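Local coordinates for ketosynthase (PDB 6KXD), which probably catalyses, together with a chain length factor, the decarboxylative condensation of an ACP-bound acyl chain with malonyl-ACP that elongates the polyketide chain of ishigamide, at residues I107-T112 with T150-E155; T164-A169 with G173-G178; L156-V161 with I191-G196; F61-W66 with A78-V83. One frame throughout, in Å; residues are numbered along the deposited sequence.

Contact 1 (I107-T112 with T150-E155); sequences ITVGTT and TVIARE
Ile-107 and Val-109, two alternate residues of strand 105-110, meet Ile-152 and Ala-153 on helix 147-156, one of the helices covering the central sheet of the thiolase fold. The strand and helix segments run at 135° to each other, their axes 8.7 Å apart at the closest point.

The apolar contacts carry the interface. Ile-107 and Ile-152 cross obliquely. With CG1 anti to the carbonyl carbon (chi1 -61°) and the chain extended beyond it, Ile-107 puts CD1 3.8 Å from Ile-152 CG2. Its other branch, Ile-107 CG2, is anti to the backbone N and faces Ile-152 CD1 at 3.9 Å. Ile-107 CD1 also lies 3.8 Å from Ala-153 CB, where a single methyl lets the helix come close. Val-109 approaches Ile-152 tip to tip, and packing is tight: Val-109 CG2 lies only 3.4 Å from Ile-152 CD1. Beta-branched residues suit the strand and offer methyls to the helix. Cut back to an alanine, Ile-107 would lose the methyl that reaches Ala-153, and a gap would probably open there, with Ile-152 CG2 left without its partner.

Several polar groups of the two segments bond elsewhere. Thr-108 points away from the helix, and its OG1 bonds to Thr-164 O on the neighbouring strand. Glu-155 forms a salt bridge with Arg-87 and accepts bonds from the backbone N atoms of His-68, His-69 and Val-70, while Thr-150 OG1 bonds to Asp-363 O of the partner subunit.

The contact is therefore wholly apolar and buried, dependent on the fit of methyl groups, while polar side chains tie the helix to other neighbours.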
loop_
_atom_site.group_PDB
_atom_site.type_symbol
_atom_site.label_atom_id
_atom_site.label_comp_id
_atom_site.label_asym_id
_atom_site.label_seq_id
_atom_site.Cartn_x
_atom_site.Cartn_y
_atom_site.Cartn_z
ATOM N N ILE A 107 -4.961 -3.364 10.673
ATOM C CA ILE A 107 -4.624 -1.955 10.653
ATOM C C ILE A 107 -4.046 -1.674 9.277
ATOM O O ILE A 107 -3.033 -2.214 8.942
ATOM C CB ILE A 107 -3.613 -1.604 11.746
ATOM C CG1 ILE A 107 -4.162 -1.890 13.141
ATOM C CG2 ILE A 107 -3.146 -0.161 11.586
ATOM C CD1 ILE A 107 -3.143 -1.645 14.231
ATOM N N THR A 108 -4.740 -0.867 8.508
ATOM C CA THR A 108 -4.350 -0.646 7.132
ATOM C C THR A 108 -4.450 0.855 6.890
ATOM O O THR A 108 -5.525 1.444 7.065
ATOM C CB THR A 108 -5.135 -1.579 6.211
ATOM O OG1 THR A 108 -4.799 -1.276 4.857
ATOM C CG2 THR A 108 -6.618 -1.466 6.424
ATOM N N VAL A 109 -3.263 1.425 6.651
ATOM C CA VAL A 109 -3.035 2.811 6.467
ATOM C C VAL A 109 -2.559 3.001 5.035
ATOM O O VAL A 109 -1.576 2.432 4.623
ATOM C CB VAL A 109 -1.996 3.381 7.439
ATOM C CG1 VAL A 109 -1.800 4.858 7.170
ATOM C CG2 VAL A 109 -2.408 3.160 8.886
ATOM N N GLY A 110 -3.249 3.876 4.332
ATOM C CA GLY A 110 -2.865 4.257 2.999
ATOM C C GLY A 110 -1.854 5.376 3.038
ATOM O O GLY A 110 -1.877 6.192 3.939
ATOM N N THR A 111 -0.990 5.456 2.029
ATOM C CA THR A 111 -0.096 6.577 1.901
ATOM C C THR A 111 0.339 6.767 0.454
ATOM O O THR A 111 0.408 5.800 -0.308
ATOM C CB THR A 111 1.152 6.436 2.779
ATOM O OG1 THR A 111 1.651 7.764 2.917
ATOM C CG2 THR A 111 2.240 5.578 2.198
ATOM N N THR A 112 0.675 8.021 0.112
ATOM C CA THR A 112 1.283 8.285 -1.202
ATOM C C THR A 112 2.793 8.350 -1.053
ATOM O O THR A 112 3.517 7.707 -1.764
ATOM C CB THR A 112 0.725 9.586 -1.799
ATOM O OG1 THR A 112 -0.692 9.434 -1.983
ATOM C CG2 THR A 112 1.424 9.982 -3.079
ATOM N N THR A 150 2.462 -0.286 11.341
ATOM C CA THR A 150 3.012 -0.997 12.499
ATOM C C THR A 150 3.096 -0.068 13.721
ATOM O O THR A 150 2.875 -0.521 14.846
ATOM C CB THR A 150 4.375 -1.635 12.224
ATOM O OG1 THR A 150 5.367 -0.658 11.886
ATOM C CG2 THR A 150 4.267 -2.720 11.169
ATOM N N VAL A 151 3.382 1.227 13.529
ATOM C CA VAL A 151 3.491 2.106 14.713
ATOM C C VAL A 151 2.145 2.257 15.418
ATOM O O VAL A 151 2.149 2.539 16.605
ATOM C CB VAL A 151 4.063 3.497 14.412
ATOM C CG1 VAL A 151 5.537 3.434 14.115
ATOM C CG2 VAL A 151 3.262 4.186 13.319
ATOM N N ILE A 152 1.030 2.217 14.681
ATOM C CA ILE A 152 -0.271 2.263 15.273
ATOM C C ILE A 152 -0.412 1.067 16.208
ATOM O O ILE A 152 -0.939 1.226 17.310
ATOM C CB ILE A 152 -1.399 2.266 14.252
ATOM C CG1 ILE A 152 -1.361 3.568 13.447
ATOM C CG2 ILE A 152 -2.728 2.021 14.947
ATOM C CD1 ILE A 152 -2.246 3.587 12.271
ATOM N N ALA A 153 0.009 -0.106 15.725
ATOM C CA ALA A 153 -0.138 -1.301 16.547
ATOM C C ALA A 153 0.696 -1.105 17.815
ATOM O O ALA A 153 0.291 -1.501 18.944
ATOM C CB ALA A 153 0.247 -2.553 15.807
ATOM N N ARG A 154 1.888 -0.554 17.624
ATOM C CA ARG A 154 2.803 -0.298 18.730
ATOM C C ARG A 154 2.152 0.630 19.755
ATOM O O ARG A 154 2.165 0.361 20.962
ATOM C CB ARG A 154 4.116 0.298 18.224
ATOM C CG ARG A 154 5.015 -0.725 17.558
ATOM C CD ARG A 154 6.351 -0.134 17.192
ATOM N NE ARG A 154 7.067 0.343 18.357
ATOM C CZ ARG A 154 8.087 1.203 18.291
ATOM N NH1 ARG A 154 8.538 1.578 17.108
ATOM N NH2 ARG A 154 8.649 1.660 19.399
ATOM N N GLU A 155 1.642 1.750 19.285
ATOM C CA GLU A 155 1.045 2.763 20.176
ATOM C C GLU A 155 -0.203 2.223 20.906
ATOM O O GLU A 155 -0.415 2.503 22.100
ATOM C CB GLU A 155 0.692 3.986 19.349
ATOM C CG GLU A 155 -0.010 5.057 20.139
ATOM C CD GLU A 155 0.803 5.701 21.257
ATOM O OE1 GLU A 155 2.036 5.520 21.290
ATOM O OE2 GLU A 155 0.170 6.394 22.103
#

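Contact 2 (T164-A169 with G173-G178); sequences TTVTTA and GNYSVG
The strand-turn-helix unit at the heart of the thiolase fold brings Val-166 and Thr-168 against Tyr-175 and Ser-176. Strand 161-166 runs into a tight turn and then into helix 172-185; as in other beta-ketoacyl synthases, this turn probably carries the nucleophilic cysteine, with the helix N-terminus beside it.

Beta-branched valine suits the strand and offers a methyl to the tyrosine: Val-166 CG1 packs 3.7 Å from Tyr-175 CB, the two side chains crossing at about a right angle. Val-166 CB lies 3.7 Å from Ser-176 OG, a small polar group that fits close under the strand and bonds to Ala-172 O, one turn back in the helix.

The Tyr-175 ring is held at its far end by a bond from OH to Asn-171 O of the partner subunit, so this residue ties the helix to that subunit. Threonine brings both a hydroxyl and a methyl over one ring face. With chi1 at 60°, CG2 is anti to the carbonyl carbon and both branches lie on that face. Thr-168 OG1 is 3.2 Å from Tyr-175 CD1, toward the rim, while Thr-168 CG2 makes a CH-pi contact, 3.8 Å from the Tyr-175 ring centroid and 16° off the normal.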
loop_
_atom_site.group_PDB
_atom_site.type_symbol
_atom_site.label_atom_id
_atom_site.label_comp_id
_atom_site.label_asym_id
_atom_site.label_seq_id
_atom_site.Cartn_x
_atom_site.Cartn_y
_atom_site.Cartn_z
ATOM N N THR A 164 -0.839 -3.420 7.413
ATOM C CA THR A 164 -0.595 -3.331 6.027
ATOM C C THR A 164 -0.690 -1.867 5.620
ATOM O O THR A 164 -1.753 -1.232 5.724
ATOM C CB THR A 164 -1.635 -4.129 5.230
ATOM O OG1 THR A 164 -1.585 -5.477 5.684
ATOM C CG2 THR A 164 -1.329 -4.120 3.755
ATOM N N THR A 165 0.395 -1.334 5.103
ATOM C CA THR A 165 0.285 -0.025 4.499
ATOM C C THR A 165 -0.003 -0.188 3.009
ATOM O O THR A 165 0.738 -0.861 2.332
ATOM C CB THR A 165 1.587 0.754 4.629
ATOM O OG1 THR A 165 1.772 0.847 6.041
ATOM C CG2 THR A 165 1.514 2.144 4.044
ATOM N N VAL A 166 -1.091 0.426 2.566
ATOM C CA VAL A 166 -1.476 0.379 1.187
ATOM C C VAL A 166 -0.913 1.634 0.495
ATOM O O VAL A 166 -1.208 2.775 0.847
ATOM C CB VAL A 166 -2.991 0.223 1.050
ATOM C CG1 VAL A 166 -3.378 0.247 -0.413
ATOM C CG2 VAL A 166 -3.450 -1.084 1.719
ATOM N N THR A 167 -0.118 1.419 -0.533
ATOM C CA THR A 167 0.596 2.519 -1.186
ATOM C C THR A 167 -0.014 2.732 -2.579
ATOM O O THR A 167 0.673 2.601 -3.539
ATOM C CB THR A 167 2.092 2.247 -1.260
ATOM O OG1 THR A 167 2.345 1.068 -2.022
ATOM C CG2 THR A 167 2.695 2.097 0.133
ATOM N N THR A 168 -1.313 2.991 -2.610
ATOM C CA THR A 168 -2.027 3.273 -3.852
ATOM C C THR A 168 -2.369 4.769 -3.892
ATOM O O THR A 168 -3.464 5.206 -4.368
ATOM C CB THR A 168 -3.234 2.345 -3.992
ATOM O OG1 THR A 168 -4.107 2.559 -2.884
ATOM C CG2 THR A 168 -2.865 0.882 -4.074
ATOM N N ALA A 169 -1.482 5.555 -3.286
ATOM C CA ALA A 169 -1.508 7.026 -3.382
ATOM C C ALA A 169 -2.880 7.620 -3.013
ATOM O O ALA A 169 -3.397 7.406 -1.902
ATOM C CB ALA A 169 -0.987 7.406 -4.733
ATOM N N GLY A 173 -6.614 5.506 0.991
ATOM C CA GLY A 173 -7.602 5.490 2.082
ATOM C C GLY A 173 -8.802 4.592 1.796
ATOM O O GLY A 173 -9.186 3.818 2.580
ATOM N N ASN A 174 -9.365 4.705 0.599
ATOM C CA ASN A 174 -10.478 3.912 0.170
ATOM C C ASN A 174 -10.071 2.441 0.029
ATOM O O ASN A 174 -10.832 1.549 0.395
ATOM C CB ASN A 174 -11.029 4.402 -1.168
ATOM C CG ASN A 174 -12.137 5.423 -1.019
ATOM O OD1 ASN A 174 -12.534 5.736 0.109
ATOM N ND2 ASN A 174 -12.562 5.995 -2.143
ATOM N N TYR A 175 -8.878 2.202 -0.522
ATOM C CA TYR A 175 -8.381 0.810 -0.576
ATOM C C TYR A 175 -8.346 0.210 0.820
ATOM O O TYR A 175 -8.691 -0.970 1.027
ATOM C CB TYR A 175 -6.969 0.713 -1.106
ATOM C CG TYR A 175 -6.849 0.663 -2.600
ATOM C CD1 TYR A 175 -7.120 1.774 -3.382
ATOM C CD2 TYR A 175 -6.412 -0.489 -3.218
ATOM C CE1 TYR A 175 -6.963 1.718 -4.753
ATOM C CE2 TYR A 175 -6.232 -0.550 -4.579
ATOM C CZ TYR A 175 -6.507 0.562 -5.351
ATOM O OH TYR A 175 -6.326 0.453 -6.704
ATOM N N SER A 176 -7.877 1.028 1.760
ATOM C CA SER A 176 -7.644 0.560 3.129
ATOM C C SER A 176 -8.977 0.247 3.817
ATOM O O SER A 176 -9.096 -0.767 4.486
ATOM C CB SER A 176 -6.808 1.585 3.892
ATOM O OG SER A 176 -5.486 1.673 3.380
ATOM N N VAL A 177 -9.971 1.144 3.675
ATOM C CA VAL A 177 -11.284 0.949 4.232
ATOM C C VAL A 177 -11.900 -0.308 3.610
ATOM O O VAL A 177 -12.467 -1.143 4.309
ATOM C CB VAL A 177 -12.183 2.190 4.018
ATOM C CG1 VAL A 177 -13.615 1.902 4.391
ATOM C CG2 VAL A 177 -11.692 3.412 4.783
ATOM N N GLY A 178 -11.770 -0.435 2.291
ATOM C CA GLY A 178 -12.271 -1.584 1.571
ATOM C C GLY A 178 -11.638 -2.874 2.059
ATOM O O GLY A 178 -12.322 -3.880 2.259
#

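Contact 3 (L156-V161 with I191-G196); sequences LRMPNV and IALCGG
A single methyl group, Leu-193 CD1, receives both side chains that the loop 156-161 sends to strand 191-198: Leu-156 and Met-158. The loop ends a beta-alpha-beta crossover of the thiolase fold, from strand 105-110 through helix 147-156 to strand 161-166, whereas Leu-193 belongs to a strand on the other side of strand 105-110. The contact thus spans the middle strand and is small, burying 110 Å² in all.

The shape of the helix end fits this arrangement. Arg-157 leaves the helix with positive phi (61°) in a Schellman motif, a position where glycine is common. This turn directs the arginine away, to a salt bridge with Asp-262 of the partner subunit, while Leu-156 before it and Met-158 after it both face the sheet. Farther on, Asn-160 centres an inverse gamma turn, which carries the chain into its strand.

Each leucine is long enough, with CG anti to the carbonyl carbon, to carry a methyl across the gap, where Leu-156 and Leu-193 reach toward each other tip to tip. Methionine, unbranched and flexible, suits the irregular loop: its chain runs extended as far as SD and turns there (chi3 70°), which swings CE aside and leaves the sulfur nearest the leucine. Leu-100 and Ala-105 also touch Met-158, and Val-239 lies against Leu-193, so the contact is part of a larger apolar layer. Within it, Leu-156 CD1 lies 3.8 Å from Leu-193 CD1, and Met-158 SD approaches that same methyl at 4.2 Å.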
loop_
_atom_site.group_PDB
_atom_site.type_symbol
_atom_site.label_atom_id
_atom_site.label_comp_id
_atom_site.label_asym_id
_atom_site.label_seq_id
_atom_site.Cartn_x
_atom_site.Cartn_y
_atom_site.Cartn_z
ATOM N N LEU A 156 -1.037 1.438 20.214
ATOM C CA LEU A 156 -2.261 0.972 20.811
ATOM C C LEU A 156 -2.076 -0.384 21.515
ATOM O O LEU A 156 -3.068 -0.915 22.063
ATOM C CB LEU A 156 -3.361 0.938 19.758
ATOM C CG LEU A 156 -3.657 2.311 19.159
ATOM C CD1 LEU A 156 -4.729 2.205 18.104
ATOM C CD2 LEU A 156 -4.039 3.291 20.246
ATOM N N ARG A 157 -0.847 -0.910 21.499
ATOM C CA ARG A 157 -0.466 -2.142 22.176
ATOM C C ARG A 157 -1.260 -3.325 21.631
ATOM O O ARG A 157 -1.814 -4.118 22.381
ATOM C CB ARG A 157 -0.670 -1.953 23.685
ATOM C CG ARG A 157 0.190 -0.839 24.261
ATOM C CD ARG A 157 1.657 -1.178 24.212
ATOM N NE ARG A 157 1.941 -2.384 24.975
ATOM C CZ ARG A 157 3.061 -3.093 24.885
ATOM N NH1 ARG A 157 4.042 -2.693 24.086
ATOM N NH2 ARG A 157 3.176 -4.216 25.578
ATOM N N MET A 158 -1.293 -3.427 20.304
ATOM C CA MET A 158 -2.022 -4.438 19.611
ATOM C C MET A 158 -1.047 -5.318 18.844
ATOM O O MET A 158 -0.621 -4.977 17.738
ATOM C CB MET A 158 -2.990 -3.809 18.626
ATOM C CG MET A 158 -4.026 -2.950 19.274
ATOM S SD MET A 158 -4.999 -1.992 18.101
ATOM C CE MET A 158 -5.947 -3.314 17.345
ATOM N N PRO A 159 -0.633 -6.475 19.392
ATOM C CA PRO A 159 0.330 -7.329 18.700
ATOM C C PRO A 159 -0.335 -8.201 17.633
ATOM O O PRO A 159 0.338 -8.589 16.667
ATOM C CB PRO A 159 0.943 -8.186 19.811
ATOM C CG PRO A 159 -0.143 -8.235 20.874
ATOM C CD PRO A 159 -0.888 -6.919 20.781
ATOM N N ASN A 160 -1.629 -8.477 17.820
ATOM C CA ASN A 160 -2.368 -9.437 17.026
ATOM C C ASN A 160 -3.032 -8.714 15.853
ATOM O O ASN A 160 -4.233 -8.694 15.723
ATOM C CB ASN A 160 -3.388 -10.237 17.847
ATOM C CG ASN A 160 -3.845 -11.472 17.090
ATOM O OD1 ASN A 160 -3.208 -11.863 16.100
ATOM N ND2 ASN A 160 -4.950 -12.077 17.517
ATOM N N VAL A 161 -2.186 -8.095 15.027
ATOM C CA VAL A 161 -2.586 -7.207 13.999
ATOM C C VAL A 161 -1.886 -7.631 12.714
ATOM O O VAL A 161 -0.696 -7.940 12.733
ATOM C CB VAL A 161 -2.168 -5.792 14.441
ATOM C CG1 VAL A 161 -1.938 -4.837 13.289
ATOM C CG2 VAL A 161 -3.200 -5.274 15.428
ATOM N N ILE A 191 -12.606 -6.303 13.724
ATOM C CA ILE A 191 -12.233 -4.916 13.835
ATOM C C ILE A 191 -11.080 -4.602 12.881
ATOM O O ILE A 191 -10.178 -5.408 12.668
ATOM C CB ILE A 191 -11.858 -4.543 15.278
ATOM C CG1 ILE A 191 -11.693 -3.032 15.433
ATOM C CG2 ILE A 191 -10.619 -5.276 15.718
ATOM C CD1 ILE A 191 -11.670 -2.591 16.864
ATOM N N ALA A 192 -11.154 -3.405 12.318
ATOM C CA ALA A 192 -10.154 -2.892 11.384
ATOM C C ALA A 192 -10.008 -1.377 11.608
ATOM O O ALA A 192 -11.007 -0.658 11.698
ATOM C CB ALA A 192 -10.619 -3.198 9.996
ATOM N N LEU A 193 -8.777 -0.923 11.802
ATOM C CA LEU A 193 -8.425 0.472 11.808
ATOM C C LEU A 193 -7.859 0.798 10.431
ATOM O O LEU A 193 -6.774 0.347 10.075
ATOM C CB LEU A 193 -7.380 0.767 12.889
ATOM C CG LEU A 193 -7.702 0.187 14.268
ATOM C CD1 LEU A 193 -6.659 0.614 15.299
ATOM C CD2 LEU A 193 -9.095 0.602 14.679
ATOM N N CYS A 194 -8.612 1.587 9.681
ATOM C CA CYS A 194 -8.324 1.804 8.311
ATOM C C CYS A 194 -8.266 3.298 8.020
ATOM O O CYS A 194 -9.065 4.046 8.499
ATOM C CB CYS A 194 -9.429 1.235 7.458
ATOM S SG CYS A 194 -9.691 -0.509 7.831
ATOM N N GLY A 195 -7.346 3.695 7.162
ATOM C CA GLY A 195 -7.394 5.042 6.660
ATOM C C GLY A 195 -6.203 5.349 5.801
ATOM O O GLY A 195 -5.769 4.569 4.951
ATOM N N GLY A 196 -5.664 6.536 6.025
ATOM C CA GLY A 196 -4.547 7.015 5.278
ATOM C C GLY A 196 -3.943 8.207 5.962
ATOM O O GLY A 196 -4.578 8.806 6.829
#

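Contact 4 (F61-W66 with A78-V83); sequences FEPGRW and AGQYAV
Phe-61 and Tyr-81 form a T-shaped (edge-to-face) pair that joins the loop after strand 54-55 to helix 77-93 of the thiolase fold. The edge of Tyr-81 is directed at the face of Phe-61, with centroids 4.9 Å apart and planes at 84°. Tyr-81 CE1 does the touching, 3.6 Å from Phe-61 CD2. The CG of Phe-61 lies anti to its own nitrogen (chi1 176°), which carries the ring out from the loop to the helix.

On the opposite face of the Phe-61 ring lies Pro-63 of the same loop, its N 4.0 Å above the ring plane, so the ring is sandwiched. A leucine here has no flat ring; Tyr-81 would probably lose its edge-to-face partner, and a gap is likely to open between Tyr-81, Pro-63 and the Gln-80 amide.

Tyrosine suits its place because its ring packs here while OH bonds to Glu-233 and Arg-77. Gln-80, one residue back, works at the edge of the phenylalanine instead. Its NE2 bonds to Leu-72 O, fixing which way the amide is turned. The amide lies nearly coplanar with the phenylalanine ring, at 28°, and Gln-80 OE1 stands in the ring plane, 3.4 Å from Phe-61 CE2.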
loop_
_atom_site.group_PDB
_atom_site.type_symbol
_atom_site.label_atom_id
_atom_site.label_comp_id
_atom_site.label_asym_id
_atom_site.label_seq_id
_atom_site.Cartn_x
_atom_site.Cartn_y
_atom_site.Cartn_z
ATOM N N PHE A 61 -0.074 20.887 15.091
ATOM C CA PHE A 61 -0.075 19.517 15.518
ATOM C C PHE A 61 0.722 19.345 16.818
ATOM O O PHE A 61 1.893 19.678 16.882
ATOM C CB PHE A 61 0.552 18.651 14.422
ATOM C CG PHE A 61 0.685 17.201 14.788
ATOM C CD1 PHE A 61 -0.433 16.468 15.144
ATOM C CD2 PHE A 61 1.910 16.563 14.690
ATOM C CE1 PHE A 61 -0.321 15.122 15.462
ATOM C CE2 PHE A 61 2.016 15.222 15.016
ATOM C CZ PHE A 61 0.901 14.512 15.381
ATOM N N GLU A 62 0.079 18.754 17.828
ATOM C CA GLU A 62 0.734 18.470 19.114
ATOM C C GLU A 62 0.687 16.969 19.361
ATOM O O GLU A 62 -0.331 16.447 19.835
ATOM C CB GLU A 62 0.037 19.234 20.241
ATOM C CG GLU A 62 0.391 20.709 20.262
ATOM C CD GLU A 62 -0.444 21.518 21.244
ATOM O OE1 GLU A 62 -0.278 22.755 21.266
ATOM O OE2 GLU A 62 -1.264 20.904 21.977
ATOM N N PRO A 63 1.778 16.260 19.029
ATOM C CA PRO A 63 1.776 14.802 19.072
ATOM C C PRO A 63 1.472 14.287 20.485
ATOM O O PRO A 63 0.766 13.305 20.626
ATOM C CB PRO A 63 3.159 14.396 18.540
ATOM C CG PRO A 63 3.998 15.656 18.480
ATOM C CD PRO A 63 3.047 16.822 18.554
ATOM N N GLY A 64 1.923 15.032 21.505
ATOM C CA GLY A 64 1.742 14.684 22.895
ATOM C C GLY A 64 0.284 14.527 23.289
ATOM O O GLY A 64 -0.034 13.849 24.266
ATOM N N ARG A 65 -0.632 15.179 22.579
ATOM C CA ARG A 65 -2.046 14.992 22.892
ATOM C C ARG A 65 -2.447 13.527 22.667
ATOM O O ARG A 65 -3.346 13.033 23.329
ATOM C CB ARG A 65 -2.929 15.953 22.088
ATOM C CG ARG A 65 -3.045 17.348 22.689
ATOM C CD ARG A 65 -4.075 18.261 22.028
ATOM N NE ARG A 65 -5.459 17.772 21.949
ATOM C CZ ARG A 65 -6.243 17.414 22.978
ATOM N NH1 ARG A 65 -5.738 16.882 24.078
ATOM N NH2 ARG A 65 -7.555 17.574 22.889
ATOM N N TRP A 66 -1.757 12.825 21.756
ATOM C CA TRP A 66 -2.266 11.583 21.176
ATOM C C TRP A 66 -1.320 10.405 21.399
ATOM O O TRP A 66 -1.777 9.246 21.546
ATOM C CB TRP A 66 -2.471 11.802 19.677
ATOM C CG TRP A 66 -2.996 13.171 19.359
ATOM C CD1 TRP A 66 -2.323 14.224 18.806
ATOM C CD2 TRP A 66 -4.328 13.626 19.600
ATOM N NE1 TRP A 66 -3.154 15.301 18.653
ATOM C CE2 TRP A 66 -4.383 14.972 19.161
ATOM C CE3 TRP A 66 -5.468 13.031 20.149
ATOM C CZ2 TRP A 66 -5.555 15.718 19.238
ATOM C CZ3 TRP A 66 -6.617 13.782 20.250
ATOM C CH2 TRP A 66 -6.654 15.104 19.802
ATOM N N ALA A 78 4.224 11.751 8.878
ATOM C CA ALA A 78 3.059 11.050 8.418
ATOM C C ALA A 78 2.655 9.992 9.461
ATOM O O ALA A 78 1.464 9.799 9.718
ATOM C CB ALA A 78 3.313 10.417 7.085
ATOM N N GLY A 79 3.661 9.305 9.991
ATOM C CA GLY A 79 3.465 8.269 11.023
ATOM C C GLY A 79 2.848 8.874 12.264
ATOM O O GLY A 79 1.928 8.349 12.828
ATOM N N GLN A 80 3.321 10.061 12.644
ATOM C CA GLN A 80 2.733 10.720 13.784
ATOM C C GLN A 80 1.269 11.025 13.510
ATOM O O GLN A 80 0.418 10.765 14.334
ATOM C CB GLN A 80 3.532 11.954 14.210
ATOM C CG GLN A 80 4.940 11.607 14.621
ATOM C CD GLN A 80 5.738 12.856 14.903
ATOM O OE1 GLN A 80 5.180 13.933 15.081
ATOM N NE2 GLN A 80 7.029 12.687 15.010
ATOM N N TYR A 81 0.946 11.530 12.313
ATOM C CA TYR A 81 -0.423 11.793 12.059
ATOM C C TYR A 81 -1.268 10.526 12.123
ATOM O O TYR A 81 -2.421 10.542 12.637
ATOM C CB TYR A 81 -0.612 12.418 10.684
ATOM C CG TYR A 81 -0.044 13.794 10.484
ATOM C CD1 TYR A 81 0.219 14.646 11.545
ATOM C CD2 TYR A 81 0.146 14.295 9.205
ATOM C CE1 TYR A 81 0.723 15.916 11.331
ATOM C CE2 TYR A 81 0.626 15.575 8.983
ATOM C CZ TYR A 81 0.895 16.399 10.059
ATOM O OH TYR A 81 1.389 17.659 9.913
ATOM N N ALA A 82 -0.708 9.423 11.608
ATOM C CA ALA A 82 -1.443 8.195 11.515
ATOM C C ALA A 82 -1.813 7.725 12.932
ATOM O O ALA A 82 -2.975 7.376 13.231
ATOM C CB ALA A 82 -0.605 7.167 10.827
ATOM N N VAL A 83 -0.792 7.774 13.782
ATOM C CA VAL A 83 -0.905 7.276 15.169
ATOM C C VAL A 83 -1.896 8.177 15.925
ATOM O O VAL A 83 -2.793 7.670 16.611
ATOM C CB VAL A 83 0.475 7.220 15.857
ATOM C CG1 VAL A 83 0.350 6.856 17.329
ATOM C CG2 VAL A 83 1.423 6.231 15.206
#

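How the contacts relate
Contacts 1, 2 and 3 share one sheet, where strand 105-110 lies between strands 161-166 and 191-198. Contact 1 is therefore central, its centre 7 Å from that of contact 3 and 11 Å from that of contact 2. Backbone bonds join them: Val-109 O to Val-166 N, 2.9 Å, and Thr-108 N to Leu-193 O, 2.8 Å. Contact 2, at the turn that probably bears the nucleophilic cysteine, is nested in the loop closed by contact 3. Contact 4 lies outside the sheet, its centre 12 Å from that of contact 1; Val-83 CG2 touches Val-151 CG2 at 3.3 Å, packing helix 77-93 on helix 147-156. It stays about 8 Å, nearest atoms, from contact 2.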